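Local atomic coordinates of ORF 37 (PDB entry 3FHD), a protein that cleaves double- and single-stranded DNA as an endonuclease and exonuclease, processing branched viral DNA intermediates to promote production of unit-length linear genomes for packaging. Residues I140-E145 / E407-L412; A159-I164 / G239-F244; S167-W172 / T179-F184; V399-S404 / R473-A478. All blocks are in the same frame, centred on the assembly; numbering follows the deposited sequence.

Contact 1 (I140-E145 / E407-L412); sequences ICCLVE and EEYIGL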
loop_
_atom_site.group_PDB
_atom_site.type_symbol
_atom_site.label_atom_id
_atom_site.label_comp_id
_atom_site.label_asym_id
_atom_site.label_seq_id
_atom_site.Cartn_x
_atom_site.Cartn_y
_atom_site.Cartn_z
ATOM N N ILE A 140 -7.352 -13.412 12.041
ATOM C CA ILE A 140 -7.421 -12.087 12.663
ATOM C C ILE A 140 -7.027 -10.944 11.686
ATOM O O ILE A 140 -7.733 -9.923 11.541
ATOM C CB ILE A 140 -6.614 -12.045 14.001
ATOM C CG1 ILE A 140 -7.301 -12.880 15.134
ATOM C CG2 ILE A 140 -6.313 -10.598 14.422
ATOM C CD1 ILE A 140 -8.666 -12.401 15.522
ATOM N N CYS A 141 -5.904 -11.114 10.995
ATOM C CA CYS A 141 -5.427 -10.098 10.067
ATOM C C CYS A 141 -6.410 -9.840 8.918
ATOM O O CYS A 141 -6.616 -8.682 8.483
ATOM C CB CYS A 141 -4.039 -10.490 9.567
ATOM S SG CYS A 141 -2.783 -10.400 10.879
ATOM N N CYS A 142 -7.051 -10.908 8.460
ATOM C CA CYS A 142 -8.098 -10.811 7.445
ATOM C C CYS A 142 -9.325 -10.058 7.961
ATOM O O CYS A 142 -9.946 -9.296 7.207
ATOM C CB CYS A 142 -8.520 -12.199 6.969
ATOM S SG CYS A 142 -7.292 -12.966 5.885
ATOM N N LEU A 143 -9.685 -10.290 9.222
ATOM C CA LEU A 143 -10.844 -9.597 9.804
ATOM C C LEU A 143 -10.565 -8.107 9.990
ATOM O O LEU A 143 -11.442 -7.275 9.734
ATOM C CB LEU A 143 -11.240 -10.253 11.135
ATOM C CG LEU A 143 -12.001 -11.590 11.101
ATOM C CD1 LEU A 143 -12.173 -11.988 12.560
ATOM C CD2 LEU A 143 -13.371 -11.578 10.354
ATOM N N VAL A 144 -9.342 -7.791 10.395
ATOM C CA VAL A 144 -8.859 -6.398 10.522
ATOM C C VAL A 144 -8.855 -5.649 9.167
ATOM O O VAL A 144 -9.283 -4.474 9.091
ATOM C CB VAL A 144 -7.484 -6.329 11.242
ATOM C CG1 VAL A 144 -6.891 -4.911 11.140
ATOM C CG2 VAL A 144 -7.662 -6.778 12.738
ATOM N N GLU A 145 -8.363 -6.319 8.127
ATOM C CA GLU A 145 -8.447 -5.808 6.760
ATOM C C GLU A 145 -9.869 -5.437 6.371
ATOM O O GLU A 145 -10.105 -4.323 5.880
ATOM C CB GLU A 145 -7.836 -6.818 5.730
ATOM C CG GLU A 145 -7.800 -6.263 4.282
ATOM C CD GLU A 145 -9.120 -6.443 3.493
ATOM O OE1 GLU A 145 -9.844 -7.443 3.705
ATOM O OE2 GLU A 145 -9.444 -5.572 2.646
ATOM N N GLU A 407 1.686 -12.559 -1.013
ATOM C CA GLU A 407 2.144 -13.947 -1.105
ATOM C C GLU A 407 2.128 -14.721 0.215
ATOM O O GLU A 407 1.852 -15.927 0.227
ATOM C CB GLU A 407 3.498 -14.008 -1.814
ATOM C CG GLU A 407 3.328 -13.723 -3.319
ATOM C CD GLU A 407 4.585 -13.214 -4.003
ATOM O OE1 GLU A 407 5.702 -13.422 -3.442
ATOM O OE2 GLU A 407 4.447 -12.600 -5.104
ATOM N N GLU A 408 2.379 -14.011 1.308
ATOM C CA GLU A 408 2.198 -14.535 2.680
ATOM C C GLU A 408 0.743 -14.969 2.932
ATOM O O GLU A 408 0.518 -16.088 3.392
ATOM C CB GLU A 408 2.660 -13.472 3.702
ATOM C CG GLU A 408 2.634 -13.892 5.220
ATOM C CD GLU A 408 3.087 -12.717 6.125
ATOM O OE1 GLU A 408 3.598 -11.733 5.578
ATOM O OE2 GLU A 408 2.944 -12.750 7.378
ATOM N N TYR A 409 -0.228 -14.113 2.605
ATOM C CA TYR A 409 -1.655 -14.431 2.790
ATOM C C TYR A 409 -2.083 -15.619 1.889
ATOM O O TYR A 409 -2.751 -16.541 2.343
ATOM C CB TYR A 409 -2.515 -13.202 2.470
ATOM C CG TYR A 409 -2.665 -12.175 3.594
ATOM C CD1 TYR A 409 -3.944 -11.834 4.076
ATOM C CD2 TYR A 409 -1.564 -11.577 4.195
ATOM C CE1 TYR A 409 -4.107 -10.867 5.102
ATOM C CE2 TYR A 409 -1.716 -10.624 5.256
ATOM C CZ TYR A 409 -2.996 -10.279 5.705
ATOM O OH TYR A 409 -3.183 -9.316 6.705
ATOM N N ILE A 410 -1.682 -15.604 0.620
ATOM C CA ILE A 410 -1.916 -16.755 -0.275
ATOM C C ILE A 410 -1.334 -18.063 0.308
ATOM O O ILE A 410 -1.907 -19.128 0.114
ATOM C CB ILE A 410 -1.308 -16.493 -1.688
ATOM C CG1 ILE A 410 -2.126 -15.452 -2.410
ATOM C CG2 ILE A 410 -1.246 -17.827 -2.543
ATOM C CD1 ILE A 410 -1.444 -14.884 -3.652
ATOM N N GLY A 411 -0.182 -17.964 0.988
ATOM C CA GLY A 411 0.523 -19.115 1.580
ATOM C C GLY A 411 -0.240 -19.692 2.760
ATOM O O GLY A 411 -0.240 -20.916 2.980
ATOM N N LEU A 412 -0.906 -18.823 3.511
ATOM C CA LEU A 412 -1.712 -19.211 4.669
ATOM C C LEU A 412 -3.151 -19.606 4.329
ATOM O O LEU A 412 -3.787 -20.283 5.131
ATOM C CB LEU A 412 -1.721 -18.104 5.738
ATOM C CG LEU A 412 -0.416 -17.929 6.507
ATOM C CD1 LEU A 412 -0.294 -16.569 7.162
ATOM C CD2 LEU A 412 -0.274 -19.098 7.543
#
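With CG anti to its own carbonyl carbon (chi1 -83°), Tyr-409 sends its ring off helix 394-412 to Cys-141 and Cys-142, whose side chains start the same way, each SG lying beside its backbone N. Cys-141 meets the phenol end: its CB lies 3.2 Å from Tyr-409 OH and 4.0 Å from CZ, so here a methylene and not the sulfur does the touching. Cys-142 uses its sulfur further back along the ring, SG standing 3.9 Å from Tyr-409 CE1. This is a Cys sulfur-aromatic contact of oblique geometry, with SG 4.9 Å from the ring centroid and 67° off the ring normal. Between 140-145 and 407-412 the contact is carried by one long side chain, Tyr-409, and the closest CA atoms, those of Cys-142 and Tyr-409, are 8.7 Å apart. In the fold, the contact joins helix 134-147 of the helical part to the last turns of helix 394-412, away from the metal site. No hydrogen bond crosses between the segments; the buried Tyr-409 hydroxyl is instead paired with the carbonyl oxygen of Gln-231, on the short strand 230-231. The ring also packs edge-to-face with His-138, one turn earlier on the helix of the cysteines.

Contact 2 (A159-I164 / G239-F244); sequences ALRDGI and GVSLDF. With MG (magnesium ion), chain E; SO4 (sulfate ion), chain B.
The backbones come nearest where helix 157-161 has given way to a type II turn from Arg-161 to Ile-164, with Gly-163 at positive phi (83°), and the CA of Ile-164 lies 6.5 Å from that of Gly-239 on strand 238-240. Direct contact is small: the CG2 branch of Ile-164 rests on the backbone of Gly-239, 3.4 Å from its N. CG2 gets there by standing anti to the Ile-164 backbone N, while CG1 lies beside that N. The rest of the meeting runs through a sulfate ion, probably from the crystallisation liquor. Arg-161, bent at chi3 (58°), presents the edge of its guanidinium with the sulfur in its plane, and the two amino groups each take a different oxygen: NH1 to O4 at 2.6 Å, nearly straight at 173°, and NH2 to O1 at 3.1 Å. From the other segment, Ser-241 grips the same anion with OG to O4 at 2.8 Å and its backbone N to O3 at 3.1 Å. This is the active-site region of a PD-(D/E)XK nuclease, and the anion lies where a DNA phosphate could plausibly sit. Two residues beyond Ser-241, Asp-243 binds the magnesium through OD2 at 2.4 Å, together with Glu-266 and the carbonyl oxygen of Ile-267. Ser-167 and Ser-168 hold the sulfate as well, giving it both side-chain and backbone donors.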
loop_
_atom_site.group_PDB
_atom_site.type_symbol
_atom_site.label_atom_id
_atom_site.label_comp_id
_atom_site.label_asym_id
_atom_site.label_seq_id
_atom_site.Cartn_x
_atom_site.Cartn_y
_atom_site.Cartn_z
ATOM N N ALA A 159 -4.046 5.266 13.815
ATOM C CA ALA A 159 -3.666 4.547 15.032
ATOM C C ALA A 159 -3.175 3.123 14.788
ATOM O O ALA A 159 -2.148 2.690 15.351
ATOM C CB ALA A 159 -4.848 4.546 16.039
ATOM N N LEU A 160 -3.876 2.408 13.898
ATOM C CA LEU A 160 -3.586 1.012 13.570
ATOM C C LEU A 160 -2.236 0.856 12.803
ATOM O O LEU A 160 -1.476 -0.110 13.011
ATOM C CB LEU A 160 -4.737 0.495 12.692
ATOM C CG LEU A 160 -4.553 -0.945 12.193
ATOM C CD1 LEU A 160 -4.466 -1.969 13.328
ATOM C CD2 LEU A 160 -5.665 -1.353 11.169
ATOM N N ARG A 161 -1.935 1.844 11.953
ATOM C CA ARG A 161 -0.701 1.854 11.184
ATOM C C ARG A 161 0.582 2.178 11.991
ATOM O O ARG A 161 1.713 1.883 11.539
ATOM C CB ARG A 161 -0.862 2.782 9.979
ATOM C CG ARG A 161 -1.908 2.239 9.004
ATOM C CD ARG A 161 -2.344 3.360 8.035
ATOM N NE ARG A 161 -1.181 3.882 7.315
ATOM C CZ ARG A 161 -0.742 3.404 6.148
ATOM N NH1 ARG A 161 -1.387 2.422 5.535
ATOM N NH2 ARG A 161 0.345 3.903 5.583
ATOM N N ASP A 162 0.410 2.734 13.169
ATOM C CA ASP A 162 1.550 3.048 14.043
ATOM C C ASP A 162 2.291 1.752 14.421
ATOM O O ASP A 162 1.644 0.686 14.612
ATOM C CB ASP A 162 1.080 3.789 15.286
ATOM C CG ASP A 162 2.238 4.056 16.252
ATOM O OD1 ASP A 162 3.050 4.930 15.924
ATOM O OD2 ASP A 162 2.403 3.330 17.259
ATOM N N GLY A 163 3.632 1.820 14.448
ATOM C CA GLY A 163 4.481 0.697 14.849
ATOM C C GLY A 163 4.759 -0.304 13.729
ATOM O O GLY A 163 5.384 -1.331 13.936
ATOM N N ILE A 164 4.283 0.013 12.539
ATOM C CA ILE A 164 4.398 -0.917 11.448
ATOM C C ILE A 164 5.194 -0.295 10.313
ATOM O O ILE A 164 4.976 0.874 9.997
ATOM C CB ILE A 164 2.973 -1.272 10.885
ATOM C CG1 ILE A 164 2.137 -2.020 11.937
ATOM C CG2 ILE A 164 3.101 -2.046 9.595
ATOM C CD1 ILE A 164 2.238 -3.539 11.889
ATOM N N GLY A 239 3.172 -4.394 7.071
ATOM C CA GLY A 239 1.794 -4.384 6.602
ATOM C C GLY A 239 1.638 -3.469 5.402
ATOM O O GLY A 239 2.455 -2.557 5.187
ATOM N N VAL A 240 0.587 -3.693 4.627
ATOM C CA VAL A 240 0.286 -2.894 3.455
ATOM C C VAL A 240 -1.230 -2.653 3.308
ATOM O O VAL A 240 -2.073 -3.402 3.870
ATOM C CB VAL A 240 0.808 -3.538 2.133
ATOM C CG1 VAL A 240 2.308 -3.891 2.209
ATOM C CG2 VAL A 240 0.041 -4.787 1.795
ATOM N N SER A 241 -1.590 -1.610 2.567
ATOM C CA SER A 241 -2.932 -1.616 1.979
ATOM C C SER A 241 -2.708 -1.629 0.455
ATOM O O SER A 241 -1.664 -1.159 -0.034
ATOM C CB SER A 241 -3.790 -0.416 2.421
ATOM O OG SER A 241 -3.145 0.787 2.071
ATOM N N LEU A 242 -3.639 -2.202 -0.290
ATOM C CA LEU A 242 -3.504 -2.226 -1.717
ATOM C C LEU A 242 -4.454 -1.221 -2.356
ATOM O O LEU A 242 -5.507 -0.939 -1.801
ATOM C CB LEU A 242 -3.814 -3.612 -2.249
ATOM C CG LEU A 242 -3.017 -4.828 -1.690
ATOM C CD1 LEU A 242 -3.539 -6.118 -2.286
ATOM C CD2 LEU A 242 -1.506 -4.701 -1.946
ATOM N N ASP A 243 -4.095 -0.717 -3.528
ATOM C CA ASP A 243 -5.006 0.213 -4.219
ATOM C C ASP A 243 -6.086 -0.562 -4.981
ATOM O O ASP A 243 -7.263 -0.226 -4.881
ATOM C CB ASP A 243 -4.236 1.122 -5.188
ATOM C CG ASP A 243 -3.238 2.025 -4.486
ATOM O OD1 ASP A 243 -3.302 2.159 -3.252
ATOM O OD2 ASP A 243 -2.392 2.613 -5.166
ATOM N N PHE A 244 -5.685 -1.557 -5.768
ATOM C CA PHE A 244 -6.611 -2.290 -6.652
ATOM C C PHE A 244 -6.073 -3.674 -6.984
ATOM O O PHE A 244 -4.869 -3.825 -7.153
ATOM C CB PHE A 244 -6.745 -1.495 -7.965
ATOM C CG PHE A 244 -7.618 -2.157 -8.996
ATOM C CD1 PHE A 244 -8.998 -2.057 -8.929
ATOM C CD2 PHE A 244 -7.055 -2.895 -10.031
ATOM C CE1 PHE A 244 -9.812 -2.705 -9.921
ATOM C CE2 PHE A 244 -7.849 -3.543 -10.989
ATOM C CZ PHE A 244 -9.221 -3.432 -10.939
HETATM MG MG MG E . -1.330 4.686 -4.612
HETATM S S SO4 B . 0.589 1.538 2.509
HETATM O O1 SO4 B . 1.583 2.217 3.325
HETATM O O2 SO4 B . 0.585 2.137 1.170
HETATM O O3 SO4 B . 1.002 0.151 2.444
HETATM O O4 SO4 B . -0.688 1.567 3.172
#

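Contact 3 (S167-W172 / T179-F184); sequences SSKFHW and TSKKIF. With SO4 (sulfate ion), chain B.
The indole of Trp-172 carries Lys-181 on one face, with CB 3.7 Å from the centroid of the five-membered ring and only 14° off its normal, a CH-pi contact. At the edge of the indole, in its plane, lie the carbonyl oxygen of Lys-169 and CG1 of Ile-183, the latter 3.8 Å from Trp-172 CZ3; Ile-183 CG2 sits over one face of the Phe-184 ring. NE1 of Trp-172 is hydrogen-bonded to the carbonyl oxygen of Asn-178, and Phe-481 meets the indole edge-to-face. Beyond CB the extended Lys-181 chain slides past the indole and over Trp-172 CB, ending in a weak hydrogen bond from NZ to Ser-168 O at 3.1 Å. Lys-169 makes the reverse connection: its own extended chain brings NZ 2.8 Å from Lys-182 O, almost in line with the carbonyl (176°). A water accepts from the same ammonium group and lies within hydrogen-bonding distance of Ile-183 O. No strand pairing joins the two segments. Ser-167 OG and Ser-168 OG bind the sulfate at 2.6 Å to O3 and 2.9 Å to O1. The loop after helix 170-175 folds back on the indole, beside the sulfate site of a PD-(D/E)XK nuclease active site.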
loop_
_atom_site.group_PDB
_atom_site.type_symbol
_atom_site.label_atom_id
_atom_site.label_comp_id
_atom_site.label_asym_id
_atom_site.label_seq_id
_atom_site.Cartn_x
_atom_site.Cartn_y
_atom_site.Cartn_z
ATOM N N SER A 167 4.027 -0.266 3.296
ATOM C CA SER A 167 4.672 -0.177 1.999
ATOM C C SER A 167 5.117 1.218 1.547
ATOM O O SER A 167 6.101 1.328 0.839
ATOM C CB SER A 167 3.841 -0.897 0.912
ATOM O OG SER A 167 2.736 -0.089 0.510
ATOM N N SER A 168 4.438 2.264 1.992
ATOM C CA SER A 168 4.850 3.653 1.751
ATOM C C SER A 168 6.119 4.060 2.531
ATOM O O SER A 168 6.721 5.078 2.219
ATOM C CB SER A 168 3.688 4.599 2.159
ATOM O OG SER A 168 3.448 4.476 3.551
ATOM N N LYS A 169 6.488 3.281 3.552
ATOM C CA LYS A 169 7.695 3.523 4.373
ATOM C C LYS A 169 8.789 2.485 4.101
ATOM O O LYS A 169 9.872 2.560 4.673
ATOM C CB LYS A 169 7.360 3.446 5.860
ATOM C CG LYS A 169 6.512 4.637 6.368
ATOM C CD LYS A 169 6.247 4.477 7.834
ATOM C CE LYS A 169 5.045 5.279 8.227
ATOM N NZ LYS A 169 5.128 5.588 9.681
ATOM N N PHE A 170 8.536 1.525 3.232
ATOM C CA PHE A 170 9.513 0.418 3.077
ATOM C C PHE A 170 10.904 0.845 2.520
ATOM O O PHE A 170 11.954 0.421 3.025
ATOM C CB PHE A 170 8.895 -0.769 2.313
ATOM C CG PHE A 170 9.780 -1.996 2.318
ATOM C CD1 PHE A 170 9.958 -2.724 3.486
ATOM C CD2 PHE A 170 10.444 -2.387 1.171
ATOM C CE1 PHE A 170 10.809 -3.863 3.511
ATOM C CE2 PHE A 170 11.297 -3.525 1.163
ATOM C CZ PHE A 170 11.483 -4.263 2.340
ATOM N N HIS A 171 10.921 1.675 1.483
ATOM C CA HIS A 171 12.169 2.222 0.980
ATOM C C HIS A 171 12.958 2.964 2.087
ATOM O O HIS A 171 14.163 2.717 2.247
ATOM C CB HIS A 171 11.933 3.127 -0.240
ATOM C CG HIS A 171 13.196 3.741 -0.779
ATOM N ND1 HIS A 171 13.544 5.052 -0.545
ATOM C CD2 HIS A 171 14.194 3.212 -1.522
ATOM C CE1 HIS A 171 14.713 5.305 -1.118
ATOM N NE2 HIS A 171 15.126 4.205 -1.717
ATOM N N TRP A 172 12.271 3.817 2.853
ATOM C CA TRP A 172 12.873 4.587 3.968
ATOM C C TRP A 172 13.500 3.608 5.000
ATOM O O TRP A 172 14.656 3.802 5.438
ATOM C CB TRP A 172 11.833 5.543 4.589
ATOM C CG TRP A 172 12.218 6.052 5.928
ATOM C CD1 TRP A 172 13.023 7.132 6.208
ATOM C CD2 TRP A 172 11.860 5.471 7.177
ATOM N NE1 TRP A 172 13.202 7.242 7.581
ATOM C CE2 TRP A 172 12.479 6.243 8.191
ATOM C CE3 TRP A 172 11.077 4.347 7.545
ATOM C CZ2 TRP A 172 12.319 5.950 9.541
ATOM C CZ3 TRP A 172 10.904 4.068 8.892
ATOM C CH2 TRP A 172 11.559 4.857 9.873
ATOM N N THR A 179 15.332 10.634 10.248
ATOM C CA THR A 179 14.117 11.193 10.892
ATOM C C THR A 179 13.049 11.767 9.943
ATOM O O THR A 179 12.123 12.440 10.403
ATOM C CB THR A 179 14.473 12.288 11.943
ATOM O OG1 THR A 179 15.213 13.310 11.292
ATOM C CG2 THR A 179 15.321 11.728 13.081
ATOM N N SER A 180 13.154 11.496 8.644
ATOM C CA SER A 180 12.114 11.864 7.661
ATOM C C SER A 180 10.779 11.154 7.871
ATOM O O SER A 180 9.765 11.608 7.357
ATOM C CB SER A 180 12.566 11.520 6.242
ATOM O OG SER A 180 13.292 12.597 5.680
ATOM N N LYS A 181 10.810 10.001 8.541
ATOM C CA LYS A 181 9.630 9.192 8.875
ATOM C C LYS A 181 9.952 8.590 10.232
ATOM O O LYS A 181 11.054 8.803 10.748
ATOM C CB LYS A 181 9.406 8.090 7.848
ATOM C CG LYS A 181 9.117 8.658 6.497
ATOM C CD LYS A 181 8.822 7.665 5.407
ATOM C CE LYS A 181 8.646 8.506 4.132
ATOM N NZ LYS A 181 8.104 7.708 3.000
ATOM N N LYS A 182 8.972 7.921 10.832
ATOM C CA LYS A 182 9.086 7.259 12.147
ATOM C C LYS A 182 8.335 5.939 12.005
ATOM O O LYS A 182 7.368 5.872 11.252
ATOM C CB LYS A 182 8.392 8.085 13.249
ATOM C CG LYS A 182 9.090 9.318 13.730
ATOM C CD LYS A 182 8.221 10.058 14.751
ATOM C CE LYS A 182 8.633 9.682 16.180
ATOM N NZ LYS A 182 8.305 10.781 17.211
ATOM N N ILE A 183 8.802 4.874 12.665
ATOM C CA ILE A 183 7.997 3.631 12.808
ATOM C C ILE A 183 7.005 3.877 13.954
ATOM O O ILE A 183 5.830 3.642 13.801
ATOM C CB ILE A 183 8.884 2.419 13.143
ATOM C CG1 ILE A 183 9.796 2.103 11.958
ATOM C CG2 ILE A 183 8.033 1.170 13.514
ATOM C CD1 ILE A 183 10.964 1.243 12.279
ATOM N N PHE A 184 7.502 4.428 15.066
ATOM C CA PHE A 184 6.719 4.610 16.278
ATOM C C PHE A 184 6.484 6.087 16.563
ATOM O O PHE A 184 7.422 6.884 16.460
ATOM C CB PHE A 184 7.467 4.012 17.476
ATOM C CG PHE A 184 7.843 2.553 17.312
ATOM C CD1 PHE A 184 6.869 1.562 17.393
ATOM C CD2 PHE A 184 9.175 2.163 17.111
ATOM C CE1 PHE A 184 7.195 0.221 17.232
ATOM C CE2 PHE A 184 9.490 0.784 16.944
ATOM C CZ PHE A 184 8.488 -0.162 17.020
HETATM S S SO4 B . 0.589 1.538 2.509
HETATM O O1 SO4 B . 1.583 2.217 3.325
HETATM O O2 SO4 B . 0.585 2.137 1.170
HETATM O O3 SO4 B . 1.002 0.151 2.444
HETATM O O4 SO4 B . -0.688 1.567 3.172
HETATM O O HOH W 1 4.593 3.311 11.099
HETATM O O HOH W 2 6.261 8.715 9.484
#

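Contact 4 (V399-S404 / R473-A478); sequences VLLQSS and RLLHQA
Leu-400 and Leu-474 meet methyl to methyl, CD1 to CD1 at 3.6 Å, their side chains crossing at about a right angle in the buried part of the interface. Alongside, Leu-401 extends CD1 to CD2 of Leu-475, also 3.6 Å away. Leu-401 does not start out facing the other helix; CG stands anti to the backbone N (chi1 -170°) and the turn at chi2 (63°) places CD1 against its partner. Leu-475 carries the largest share of the contact, touching Leu-401 with CD2 and, at 3.6 Å, Ser-404 OG with CD1; it and Ser-404 are partly exposed, where Leu-400, Leu-401 and Leu-474 are buried. On the solvent side of helix 468-489, Arg-473 and His-476 are exposed and turn from the interface. No hydrogen bond links the two segments, and their axes come no closer than 11.5 Å, at a signed crossing angle of -95°, so the leucine ends span the gap between nearly perpendicular helices. Ser-403 OG donates to Leu-400 O at 2.7 Å within its own helix and is hydrogen-bonded to Lys-471 NZ of helix 468-489, a polar link just outside 473-478. Around this crossing, Phe-170 and Val-174 of helix 170-175 pack on Ala-478, Phe-238 of strand 238-240 touches both Leu-401 and Ala-478, and Val-399 lies on strand 423-432 through Tyr-424 and Ile-426.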
loop_
_atom_site.group_PDB
_atom_site.type_symbol
_atom_site.label_atom_id
_atom_site.label_comp_id
_atom_site.label_asym_id
_atom_site.label_seq_id
_atom_site.Cartn_x
_atom_site.Cartn_y
_atom_site.Cartn_z
ATOM N N VAL A 399 5.956 -1.705 -3.947
ATOM C CA VAL A 399 5.278 -2.849 -4.554
ATOM C C VAL A 399 5.951 -4.150 -4.084
ATOM O O VAL A 399 5.296 -5.191 -3.974
ATOM C CB VAL A 399 5.235 -2.733 -6.109
ATOM C CG1 VAL A 399 4.454 -3.907 -6.715
ATOM C CG2 VAL A 399 4.583 -1.411 -6.532
ATOM N N LEU A 400 7.266 -4.086 -3.840
ATOM C CA LEU A 400 8.029 -5.230 -3.326
ATOM C C LEU A 400 7.387 -5.686 -2.017
ATOM O O LEU A 400 7.114 -6.887 -1.852
ATOM C CB LEU A 400 9.514 -4.857 -3.097
ATOM C CG LEU A 400 10.444 -6.050 -2.819
ATOM C CD1 LEU A 400 11.881 -5.777 -3.304
ATOM C CD2 LEU A 400 10.415 -6.483 -1.378
ATOM N N LEU A 401 7.191 -4.761 -1.079
ATOM C CA LEU A 401 6.513 -5.163 0.176
ATOM C C LEU A 401 5.061 -5.659 -0.004
ATOM O O LEU A 401 4.649 -6.604 0.668
ATOM C CB LEU A 401 6.575 -4.073 1.254
ATOM C CG LEU A 401 6.095 -4.502 2.657
ATOM C CD1 LEU A 401 7.011 -5.639 3.266
ATOM C CD2 LEU A 401 6.023 -3.281 3.635
ATOM N N GLN A 402 4.279 -5.012 -0.880
ATOM C CA GLN A 402 2.939 -5.478 -1.170
ATOM C C GLN A 402 2.989 -6.894 -1.743
ATOM O O GLN A 402 2.139 -7.722 -1.383
ATOM C CB GLN A 402 2.181 -4.555 -2.146
ATOM C CG GLN A 402 2.045 -3.138 -1.673
ATOM C CD GLN A 402 1.396 -2.213 -2.697
ATOM O OE1 GLN A 402 0.939 -2.644 -3.750
ATOM N NE2 GLN A 402 1.364 -0.944 -2.371
ATOM N N SER A 403 3.959 -7.208 -2.600
ATOM C CA SER A 403 4.076 -8.577 -3.083
ATOM C C SER A 403 4.336 -9.599 -1.949
ATOM O O SER A 403 3.769 -10.686 -1.946
ATOM C CB SER A 403 5.150 -8.757 -4.218
ATOM O OG SER A 403 6.484 -8.664 -3.716
ATOM N N SER A 404 5.194 -9.244 -0.996
ATOM C CA SER A 404 5.548 -10.128 0.117
ATOM C C SER A 404 4.325 -10.415 1.008
ATOM O O SER A 404 4.109 -11.584 1.412
ATOM C CB SER A 404 6.651 -9.467 0.962
ATOM O OG SER A 404 7.839 -9.412 0.183
ATOM N N ARG A 473 16.777 -10.285 1.153
ATOM C CA ARG A 473 17.792 -9.401 1.759
ATOM C C ARG A 473 17.171 -8.089 2.290
ATOM O O ARG A 473 17.466 -7.652 3.398
ATOM C CB ARG A 473 18.918 -9.085 0.773
ATOM C CG ARG A 473 20.117 -8.476 1.519
ATOM C CD ARG A 473 21.106 -7.780 0.632
ATOM N NE ARG A 473 21.921 -8.714 -0.134
ATOM C CZ ARG A 473 22.804 -8.322 -1.048
ATOM N NH1 ARG A 473 22.978 -7.016 -1.274
ATOM N NH2 ARG A 473 23.508 -9.225 -1.726
ATOM N N LEU A 474 16.312 -7.491 1.482
ATOM C CA LEU A 474 15.687 -6.196 1.826
ATOM C C LEU A 474 14.756 -6.336 3.035
ATOM O O LEU A 474 14.769 -5.484 3.956
ATOM C CB LEU A 474 14.966 -5.605 0.598
ATOM C CG LEU A 474 15.871 -5.276 -0.589
ATOM C CD1 LEU A 474 15.033 -4.819 -1.803
ATOM C CD2 LEU A 474 16.909 -4.172 -0.237
ATOM N N LEU A 475 13.965 -7.415 3.075
ATOM C CA LEU A 475 13.049 -7.642 4.234
ATOM C C LEU A 475 13.879 -7.884 5.504
ATOM O O LEU A 475 13.534 -7.375 6.574
ATOM C CB LEU A 475 12.101 -8.832 3.999
ATOM C CG LEU A 475 11.006 -8.707 2.931
ATOM C CD1 LEU A 475 10.421 -10.128 2.561
ATOM C CD2 LEU A 475 9.905 -7.733 3.394
ATOM N N HIS A 476 14.990 -8.617 5.388
ATOM C CA HIS A 476 15.878 -8.813 6.540
ATOM C C HIS A 476 16.451 -7.467 7.094
ATOM O O HIS A 476 16.488 -7.251 8.300
ATOM C CB HIS A 476 17.022 -9.786 6.198
ATOM C CG HIS A 476 18.056 -9.883 7.272
ATOM N ND1 HIS A 476 17.875 -10.654 8.400
ATOM C CD2 HIS A 476 19.253 -9.270 7.418
ATOM C CE1 HIS A 476 18.941 -10.544 9.176
ATOM N NE2 HIS A 476 19.793 -9.713 8.600
ATOM N N GLN A 477 16.929 -6.597 6.211
ATOM C CA GLN A 477 17.467 -5.279 6.626
ATOM C C GLN A 477 16.388 -4.440 7.311
ATOM O O GLN A 477 16.624 -3.809 8.368
ATOM C CB GLN A 477 18.027 -4.562 5.400
ATOM C CG GLN A 477 19.165 -5.417 4.752
ATOM C CD GLN A 477 19.901 -4.716 3.637
ATOM O OE1 GLN A 477 19.601 -3.568 3.289
ATOM N NE2 GLN A 477 20.922 -5.387 3.101
ATOM N N ALA A 478 15.196 -4.437 6.726
ATOM C CA ALA A 478 14.077 -3.686 7.303
ATOM C C ALA A 478 13.667 -4.259 8.663
ATOM O O ALA A 478 13.371 -3.504 9.578
ATOM C CB ALA A 478 12.866 -3.678 6.322
#

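How the contacts relate
From the N terminus, helix 134-147 comes first, and contact 1 closes the longest of the loops, returning only at the end of helix 394-412. Contact 2 lies within that span, joining 159-164 to 239-244, and within it in turn sits contact 3, a short excursion between 167-172 and 179-184. Contacts 2 and 3 touch through Gly-163 and Ile-183 and share the sulfate. Contact 4 opens later, at 399-404, and ends on helix 468-489, so it follows contacts 2 and 3 in series but crosses contact 1. Helix 394-412 serves both contacts 1 and 4, and its Gln-402 and Leu-401 pack against Val-240 of contact 2.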